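Local structure of prephenate dehydratase:Amino acid-binding ACT (6VH5) at residues A[231-243]-A[275-287]. The protein probably catalyses the conversion of prephenate to phenylpyruvate, with loss of carbon dioxide and water, in phenylalanine biosynthesis, and binds phenylalanine at its ACT domain. Numbering follows the deposited sequence.
With PHE (phenylalanine), chain E; EDO (1,2-ethanediol), chain K; EDO (1,2-ethanediol), chain F.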
ATOM      1  N   TYR A 231       5.449   6.457  23.211  1.00 44.53           N
ATOM      2  CA  TYR A 231       6.660   6.970  23.856  1.00 53.73           C
ATOM      3  C   TYR A 231       7.222   5.997  24.887  1.00 51.00           C
ATOM      4  O   TYR A 231       8.431   5.737  24.914  1.00 47.47           O
ATOM      5  CB  TYR A 231       6.354   8.316  24.517  1.00 56.32           C
ATOM      6  CG  TYR A 231       7.559   9.070  25.023  1.00 55.62           C
ATOM      7  CD1 TYR A 231       8.423   9.713  24.144  1.00 54.44           C
ATOM      8  CD2 TYR A 231       7.807   9.186  26.381  1.00 56.16           C
ATOM      9  CE1 TYR A 231       9.524  10.432  24.610  1.00 54.63           C
ATOM     10  CE2 TYR A 231       8.902   9.906  26.860  1.00 57.15           C
ATOM     11  CZ  TYR A 231       9.753  10.523  25.967  1.00 59.34           C
ATOM     12  OH  TYR A 231      10.835  11.227  26.437  1.00 63.98           O
ATOM     13  N   LYS A 232       6.359   5.466  25.761  1.00 46.02           N
ATOM     14  CA  LYS A 232       6.799   4.464  26.730  1.00 45.54           C
ATOM     15  C   LYS A 232       7.401   3.242  26.045  1.00 57.46           C
ATOM     16  O   LYS A 232       8.417   2.703  26.501  1.00 59.41           O
ATOM     17  CB  LYS A 232       5.633   4.050  27.622  1.00 48.52           C
ATOM     18  CG  LYS A 232       5.026   5.198  28.429  1.00 57.71           C
ATOM     19  CD  LYS A 232       5.996   5.754  29.495  1.00 49.99           C
ATOM     20  CE  LYS A 232       5.308   6.791  30.382  1.00 50.76           C
ATOM     21  NZ  LYS A 232       6.281   7.684  31.146  1.00 41.38           N
ATOM     22  N   ALA A 233       6.772   2.774  24.962  1.00 55.68           N
ATOM     23  CA  ALA A 233       7.231   1.544  24.322  1.00 51.05           C
ATOM     24  C   ALA A 233       8.591   1.722  23.655  1.00 51.09           C
ATOM     25  O   ALA A 233       9.401   0.785  23.640  1.00 48.19           O
ATOM     26  CB  ALA A 233       6.179   1.063  23.318  1.00 52.05           C
ATOM     27  N   LEU A 234       8.871   2.916  23.128  1.00 43.70           N
ATOM     28  CA  LEU A 234      10.156   3.211  22.505  1.00 53.95           C
ATOM     29  C   LEU A 234      11.245   3.554  23.525  1.00 54.62           C
ATOM     30  O   LEU A 234      12.426   3.594  23.159  1.00 55.81           O
ATOM     31  CB  LEU A 234       9.994   4.380  21.527  1.00 54.10           C
ATOM     32  CG  LEU A 234       9.037   4.182  20.362  1.00 45.18           C
ATOM     33  CD1 LEU A 234       9.008   5.394  19.469  1.00 39.44           C
ATOM     34  CD2 LEU A 234       9.525   3.001  19.581  1.00 52.50           C
ATOM     35  N   GLY A 235      10.873   3.809  24.781  1.00 47.94           N
ATOM     36  CA  GLY A 235      11.844   4.272  25.764  1.00 51.94           C
ATOM     37  C   GLY A 235      13.057   3.374  25.883  1.00 51.30           C
ATOM     38  O   GLY A 235      14.189   3.851  26.053  1.00 43.14           O
ATOM     39  N   GLY A 236      12.842   2.063  25.808  1.00 50.27           N
ATOM     40  CA  GLY A 236      13.938   1.131  26.007  1.00 52.86           C
ATOM     41  C   GLY A 236      14.918   1.140  24.854  1.00 52.22           C
ATOM     42  O   GLY A 236      16.131   1.009  25.055  1.00 54.57           O
ATOM     43  N   PHE A 237      14.412   1.301  23.629  1.00 50.78           N
ATOM     44  CA  PHE A 237      15.313   1.406  22.488  1.00 46.11           C
ATOM     45  C   PHE A 237      16.113   2.699  22.556  1.00 45.37           C
ATOM     46  O   PHE A 237      17.312   2.709  22.250  1.00 46.11           O
ATOM     47  CB  PHE A 237      14.537   1.307  21.179  1.00 38.90           C
ATOM     48  CG  PHE A 237      13.689   0.079  21.075  1.00 46.91           C
ATOM     49  CD1 PHE A 237      14.257  -1.138  20.751  1.00 44.73           C
ATOM     50  CD2 PHE A 237      12.319   0.139  21.289  1.00 53.79           C
ATOM     51  CE1 PHE A 237      13.487  -2.279  20.677  1.00 47.09           C
ATOM     52  CE2 PHE A 237      11.536  -1.002  21.200  1.00 51.79           C
ATOM     53  CZ  PHE A 237      12.121  -2.211  20.894  1.00 49.60           C
ATOM     54  N   ALA A 238      15.480   3.776  23.034  1.00 42.94           N
ATOM     55  CA  ALA A 238      16.127   5.086  23.086  1.00 44.80           C
ATOM     56  C   ALA A 238      17.359   5.086  23.990  1.00 49.17           C
ATOM     57  O   ALA A 238      18.404   5.639  23.625  1.00 50.22           O
ATOM     58  CB  ALA A 238      15.116   6.134  23.562  1.00 40.00           C
ATOM     59  N   THR A 239      17.251   4.489  25.186  1.00 49.21           N
ATOM     60  CA  THR A 239      18.337   4.519  26.160  1.00 46.59           C
ATOM     61  C   THR A 239      19.304   3.346  26.034  1.00 49.00           C
ATOM     62  O   THR A 239      20.248   3.256  26.823  1.00 49.10           O
ATOM     63  CB  THR A 239      17.787   4.579  27.601  1.00 54.50           C
ATOM     64  OG1 THR A 239      16.907   3.469  27.831  1.00 57.11           O
ATOM     65  CG2 THR A 239      17.044   5.898  27.865  1.00 39.33           C
ATOM     66  N   ASN A 240      19.087   2.417  25.111  1.00 48.85           N
ATOM     67  CA  ASN A 240      20.047   1.338  24.938  1.00 48.01           C
ATOM     68  C   ASN A 240      20.766   1.381  23.598  1.00 50.41           C
ATOM     69  O   ASN A 240      21.610   0.514  23.332  1.00 50.59           O
ATOM     70  CB  ASN A 240      19.352  -0.007  25.141  1.00 47.96           C
ATOM     71  CG  ASN A 240      19.156  -0.311  26.603  1.00 52.15           C
ATOM     72  OD1 ASN A 240      20.102  -0.693  27.284  1.00 55.13           O
ATOM     73  ND2 ASN A 240      17.945  -0.088  27.111  1.00 44.35           N
ATOM     74  N   GLY A 241      20.529   2.416  22.796  1.00 45.03           N
ATOM     75  CA  GLY A 241      21.209   2.549  21.528  1.00 49.80           C
ATOM     76  C   GLY A 241      20.757   1.565  20.482  1.00 53.76           C
ATOM     77  O   GLY A 241      21.560   1.151  19.640  1.00 63.40           O
ATOM     78  N   VAL A 242      19.482   1.189  20.502  1.00 52.43           N
ATOM     79  CA  VAL A 242      18.916   0.315  19.483  1.00 46.15           C
ATOM     80  C   VAL A 242      18.286   1.203  18.416  1.00 50.26           C
ATOM     81  O   VAL A 242      17.360   1.970  18.708  1.00 55.40           O
ATOM     82  CB  VAL A 242      17.873  -0.638  20.079  1.00 40.85           C
ATOM     83  CG1 VAL A 242      17.415  -1.624  19.021  1.00 52.86           C
ATOM     84  CG2 VAL A 242      18.411  -1.343  21.300  1.00 42.91           C
ATOM     85  N   ASN A 243      18.790   1.110  17.186  1.00 46.13           N
ATOM     86  CA  ASN A 243      18.248   1.902  16.086  1.00 43.99           C
ATOM     87  C   ASN A 243      17.025   1.207  15.511  1.00 49.26           C
ATOM     88  O   ASN A 243      17.071   0.016  15.189  1.00 54.90           O
ATOM     89  CB  ASN A 243      19.296   2.115  14.993  1.00 46.36           C
ATOM     90  CG  ASN A 243      18.955   3.296  14.049  1.00 59.54           C
ATOM     91  OD1 ASN A 243      18.416   4.327  14.464  1.00 56.02           O
ATOM     92  ND2 ASN A 243      19.251   3.116  12.762  1.00 55.44           N
ATOM     93  N   GLN A 275      17.957  -7.146  24.379  1.00 52.60           N
ATOM     94  CA  GLN A 275      17.260  -7.857  25.444  1.00 53.70           C
ATOM     95  C   GLN A 275      16.644  -6.882  26.442  1.00 61.19           C
ATOM     96  O   GLN A 275      15.483  -7.038  26.839  1.00 67.10           O
ATOM     97  CB  GLN A 275      18.244  -8.800  26.133  1.00 47.11           C
ATOM     98  CG  GLN A 275      17.655  -9.939  26.898  1.00 68.04           C
ATOM     99  CD  GLN A 275      18.732 -10.776  27.576  1.00 87.79           C
ATOM    100  OE1 GLN A 275      18.717 -10.950  28.793  1.00102.12           O
ATOM    101  NE2 GLN A 275      19.689 -11.262  26.796  1.00 92.92           N
ATOM    102  N   LEU A 276      17.393  -5.845  26.827  1.00 57.36           N
ATOM    103  CA  LEU A 276      16.877  -4.880  27.793  1.00 54.67           C
ATOM    104  C   LEU A 276      15.752  -4.042  27.197  1.00 58.38           C
ATOM    105  O   LEU A 276      14.685  -3.895  27.806  1.00 60.39           O
ATOM    106  CB  LEU A 276      18.010  -3.978  28.270  1.00 53.07           C
ATOM    107  CG  LEU A 276      19.062  -4.542  29.210  1.00 55.35           C
ATOM    108  CD1 LEU A 276      20.177  -3.535  29.393  1.00 53.36           C
ATOM    109  CD2 LEU A 276      18.420  -4.849  30.533  1.00 54.29           C
ATOM    110  N   ALA A 277      15.957  -3.526  25.975  1.00 50.85           N
ATOM    111  CA  ALA A 277      14.924  -2.735  25.314  1.00 44.52           C
ATOM    112  C   ALA A 277      13.628  -3.522  25.172  1.00 52.38           C
ATOM    113  O   ALA A 277      12.549  -3.030  25.525  1.00 57.08           O
ATOM    114  CB  ALA A 277      15.418  -2.283  23.936  1.00 40.46           C
ATOM    115  N   LEU A 278      13.718  -4.769  24.700  1.00 54.76           N
ATOM    116  CA  LEU A 278      12.510  -5.580  24.545  1.00 59.08           C
ATOM    117  C   LEU A 278      11.858  -5.851  25.896  1.00 58.61           C
ATOM    118  O   LEU A 278      10.626  -5.898  26.001  1.00 61.12           O
ATOM    119  CB  LEU A 278      12.832  -6.888  23.811  1.00 55.93           C
ATOM    120  CG  LEU A 278      13.131  -6.742  22.309  1.00 51.59           C
ATOM    121  CD1 LEU A 278      13.528  -8.076  21.640  1.00 40.26           C
ATOM    122  CD2 LEU A 278      11.921  -6.136  21.610  1.00 48.97           C
ATOM    123  N   GLU A 279      12.669  -6.018  26.948  1.00 58.80           N
ATOM    124  CA  GLU A 279      12.109  -6.235  28.277  1.00 61.30           C
ATOM    125  C   GLU A 279      11.332  -5.018  28.745  1.00 62.81           C
ATOM    126  O   GLU A 279      10.258  -5.142  29.346  1.00 67.21           O
ATOM    127  CB  GLU A 279      13.219  -6.559  29.277  1.00 64.03           C
ATOM    128  CG  GLU A 279      12.699  -6.790  30.681  1.00 77.00           C
ATOM    129  CD  GLU A 279      13.796  -7.135  31.680  1.00 92.20           C
ATOM    130  OE1 GLU A 279      14.986  -6.862  31.399  1.00 94.54           O
ATOM    131  OE2 GLU A 279      13.465  -7.717  32.736  1.00 95.55           O
ATOM    132  N   GLU A 280      11.866  -3.829  28.482  1.00 59.49           N
ATOM    133  CA  GLU A 280      11.139  -2.612  28.803  1.00 57.92           C
ATOM    134  C   GLU A 280       9.902  -2.481  27.926  1.00 58.14           C
ATOM    135  O   GLU A 280       8.847  -2.035  28.390  1.00 58.75           O
ATOM    136  CB  GLU A 280      12.068  -1.412  28.644  1.00 54.28           C
ATOM    137  CG  GLU A 280      11.524  -0.108  29.159  1.00 57.60           C
ATOM    138  CD  GLU A 280      12.631   0.914  29.343  1.00 63.17           C
ATOM    139  OE1 GLU A 280      13.746   0.500  29.744  1.00 56.80           O
ATOM    140  OE2 GLU A 280      12.389   2.116  29.090  1.00 68.76           O
ATOM    141  N   LEU A 281      10.011  -2.885  26.659  1.00 55.01           N
ATOM    142  CA  LEU A 281       8.857  -2.852  25.771  1.00 58.95           C
ATOM    143  C   LEU A 281       7.740  -3.750  26.303  1.00 59.89           C
ATOM    144  O   LEU A 281       6.559  -3.384  26.255  1.00 60.60           O
ATOM    145  CB  LEU A 281       9.279  -3.290  24.372  1.00 58.05           C
ATOM    146  CG  LEU A 281       8.179  -3.380  23.315  1.00 61.93           C
ATOM    147  CD1 LEU A 281       7.850  -1.990  22.812  1.00 54.19           C
ATOM    148  CD2 LEU A 281       8.547  -4.326  22.161  1.00 61.71           C
ATOM    149  N   ARG A 282       8.102  -4.904  26.876  1.00 55.83           N
ATOM    150  CA  ARG A 282       7.093  -5.833  27.379  1.00 61.02           C
ATOM    151  C   ARG A 282       6.341  -5.280  28.582  1.00 63.03           C
ATOM    152  O   ARG A 282       5.187  -5.657  28.810  1.00 63.76           O
ATOM    153  CB  ARG A 282       7.736  -7.172  27.748  1.00 64.24           C
ATOM    154  CG  ARG A 282       7.905  -8.124  26.581  1.00 71.30           C
ATOM    155  CD  ARG A 282       8.657  -9.378  26.988  1.00 78.96           C
ATOM    156  NE  ARG A 282       9.924  -9.527  26.271  1.00 83.55           N
ATOM    157  CZ  ARG A 282      10.050 -10.138  25.095  1.00 82.16           C
ATOM    158  NH1 ARG A 282      11.236 -10.241  24.507  1.00 75.89           N
ATOM    159  NH2 ARG A 282       8.981 -10.648  24.501  1.00 87.83           N
ATOM    160  N   PHE A 283       6.966  -4.410  29.379  1.00 62.45           N
ATOM    161  CA  PHE A 283       6.237  -3.844  30.512  1.00 57.76           C
ATOM    162  C   PHE A 283       5.176  -2.868  30.035  1.00 54.15           C
ATOM    163  O   PHE A 283       4.131  -2.714  30.674  1.00 60.57           O
ATOM    164  CB  PHE A 283       7.199  -3.139  31.480  1.00 54.59           C
ATOM    165  CG  PHE A 283       6.516  -2.500  32.674  1.00 53.28           C
ATOM    166  CD1 PHE A 283       6.101  -3.277  33.746  1.00 57.75           C
ATOM    167  CD2 PHE A 283       6.294  -1.137  32.728  1.00 55.42           C
ATOM    168  CE1 PHE A 283       5.484  -2.710  34.852  1.00 56.38           C
ATOM    169  CE2 PHE A 283       5.664  -0.560  33.826  1.00 54.49           C
ATOM    170  CZ  PHE A 283       5.259  -1.353  34.890  1.00 60.97           C
ATOM    171  N   PHE A 284       5.430  -2.215  28.910  1.00 52.12           N
ATOM    172  CA  PHE A 284       4.610  -1.126  28.416  1.00 60.02           C
ATOM    173  C   PHE A 284       3.702  -1.532  27.259  1.00 67.16           C
ATOM    174  O   PHE A 284       3.067  -0.660  26.657  1.00 72.47           O
ATOM    175  CB  PHE A 284       5.518   0.036  28.001  1.00 58.93           C
ATOM    176  CG  PHE A 284       6.167   0.762  29.167  1.00 61.89           C
ATOM    177  CD1 PHE A 284       5.402   1.476  30.082  1.00 63.78           C
ATOM    178  CD2 PHE A 284       7.547   0.726  29.344  1.00 58.25           C
ATOM    179  CE1 PHE A 284       6.002   2.150  31.147  1.00 64.93           C
ATOM    180  CE2 PHE A 284       8.155   1.395  30.396  1.00 61.22           C
ATOM    181  CZ  PHE A 284       7.380   2.111  31.305  1.00 58.89           C
ATOM    182  N   THR A 285       3.656  -2.815  26.896  1.00 63.80           N
ATOM    183  CA  THR A 285       2.820  -3.240  25.782  1.00 65.15           C
ATOM    184  C   THR A 285       2.123  -4.554  26.096  1.00 72.55           C
ATOM    185  O   THR A 285       2.394  -5.223  27.100  1.00 78.09           O
ATOM    186  CB  THR A 285       3.615  -3.428  24.482  1.00 60.75           C
ATOM    187  OG1 THR A 285       4.582  -4.467  24.669  1.00 64.07           O
ATOM    188  CG2 THR A 285       4.324  -2.145  24.088  1.00 48.75           C
ATOM    189  N   LYS A 286       1.215  -4.915  25.200  1.00 74.13           N
ATOM    190  CA  LYS A 286       0.611  -6.233  25.170  1.00 72.76           C
ATOM    191  C   LYS A 286       0.953  -6.896  23.841  1.00 72.78           C
ATOM    192  O   LYS A 286       1.287  -6.233  22.851  1.00 64.81           O
ATOM    193  CB  LYS A 286      -0.906  -6.151  25.368  1.00 66.23           C
ATOM    194  N   GLU A 287       0.921  -8.221  23.853  1.00 79.11           N
ATOM    195  CA  GLU A 287       0.991  -9.034  22.640  1.00 84.01           C
ATOM    196  C   GLU A 287       2.205  -8.699  21.782  1.00 79.15           C
ATOM    197  O   GLU A 287       2.099  -8.441  20.583  1.00 86.08           O
ATOM    198  CB  GLU A 287      -0.292  -8.913  21.823  1.00 91.24           C
ATOM    199  CG  GLU A 287      -1.548  -9.142  22.619  1.00100.80           C
ATOM    200  CD  GLU A 287      -2.399 -10.193  21.962  1.00113.74           C
ATOM    201  OE1 GLU A 287      -2.179 -10.440  20.755  1.00112.61           O
ATOM    202  OE2 GLU A 287      -3.266 -10.784  22.643  1.00122.31           O
TER
HETATM  203  N   PHE E 301      16.175   5.387  13.540  1.00 39.02           N
HETATM  204  CA  PHE E 301      15.597   6.524  14.250  1.00 45.77           C
HETATM  205  C   PHE E 301      15.249   6.128  15.670  1.00 52.54           C
HETATM  206  O   PHE E 301      15.390   4.951  16.020  1.00 47.20           O
HETATM  207  CB  PHE E 301      14.350   7.064  13.548  1.00 43.63           C
HETATM  208  CG  PHE E 301      13.354   5.997  13.140  1.00 50.03           C
HETATM  209  CD1 PHE E 301      13.222   5.636  11.809  1.00 57.71           C
HETATM  210  CD2 PHE E 301      12.544   5.376  14.081  1.00 48.91           C
HETATM  211  CE1 PHE E 301      12.304   4.665  11.424  1.00 63.18           C
HETATM  212  CE2 PHE E 301      11.632   4.412  13.709  1.00 54.05           C
HETATM  213  CZ  PHE E 301      11.509   4.050  12.381  1.00 61.01           C
HETATM  214  OXT PHE E 301      14.811   6.976  16.452  1.00 48.11           O
HETATM  215  C1  EDO K 302      13.241   5.335  19.430  1.00 65.82           C
HETATM  216  O1  EDO K 302      13.774   6.506  18.784  1.00 49.93           O
HETATM  217  C2  EDO K 302      14.196   4.138  19.327  1.00 65.65           C
HETATM  218  O2  EDO K 302      15.502   4.510  18.857  1.00 58.93           O
HETATM  219  C1  EDO F 302       4.001   9.685  21.578  1.00 75.69           C
HETATM  220  O1  EDO F 302       3.504   8.677  22.475  1.00 71.26           O
HETATM  221  C2  EDO F 302       3.178  10.976  21.622  1.00 72.91           C
HETATM  222  O2  EDO F 302       2.148  10.952  22.623  1.00 72.93           O
HETATM  223  O   HOH W   1      10.254   3.648  28.715  1.00 51.60           O
HETATM  224  O   HOH W   2      16.460  -0.099  29.511  1.00 68.84           O
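The two helices of the ACT domain lie side by side against its antiparallel sheet, and here residues 231-240 and 275-283 run nearly antiparallel (165°) with their axes only 7.4 Å apart. Small residues permit this closeness: Gly-236 faces Ala-277, their CA atoms 4.0 Å apart, and the methyl of Ala-277 touches Gly-236 O. On the sheet side of this seam, the Phe-237 ring carries much of the apolar packing. Its CD1 lies 3.6 Å from Ala-277 CB, while Leu-278 CD2 and Leu-281 CD1 meet the ring edge near its plane; with CG of Leu-281 anti to the backbone N (chi1 177°), CD1 also reaches 3.5 Å from Ala-233 CB. Ile-265 and Met-244 also touch Phe-237. At one end Phe-284 is sandwiched, Lys-232 CB making a CH-pi contact 3.9 Å from the ring centroid and Phe-283 covering the opposite face. No direct hydrogen bond joins the two segments; water links them instead. The extended Glu-280 lays its carboxylate beside Gly-236, and one water bridges OE2 to Lys-232 O, another OE1 to Asn-240 ND2. That same ND2 donates to Gly-236 O (3.0 Å, 165°) on a lone pair in the carbonyl plane, which fixes the amide with OD1 against Leu-276 CD1. After Gly-241, the chain leads to Asn-243, whose OD1 accepts a hydrogen bond (2.6 Å) from N of the bound phenylalanine, a ligand also held by Asn-225 and Leu-230 of the second subunit. Paired helices covering one face of a four-stranded antiparallel sheet, with the amino acid bound between subunits, typify the regulatory ACT domain.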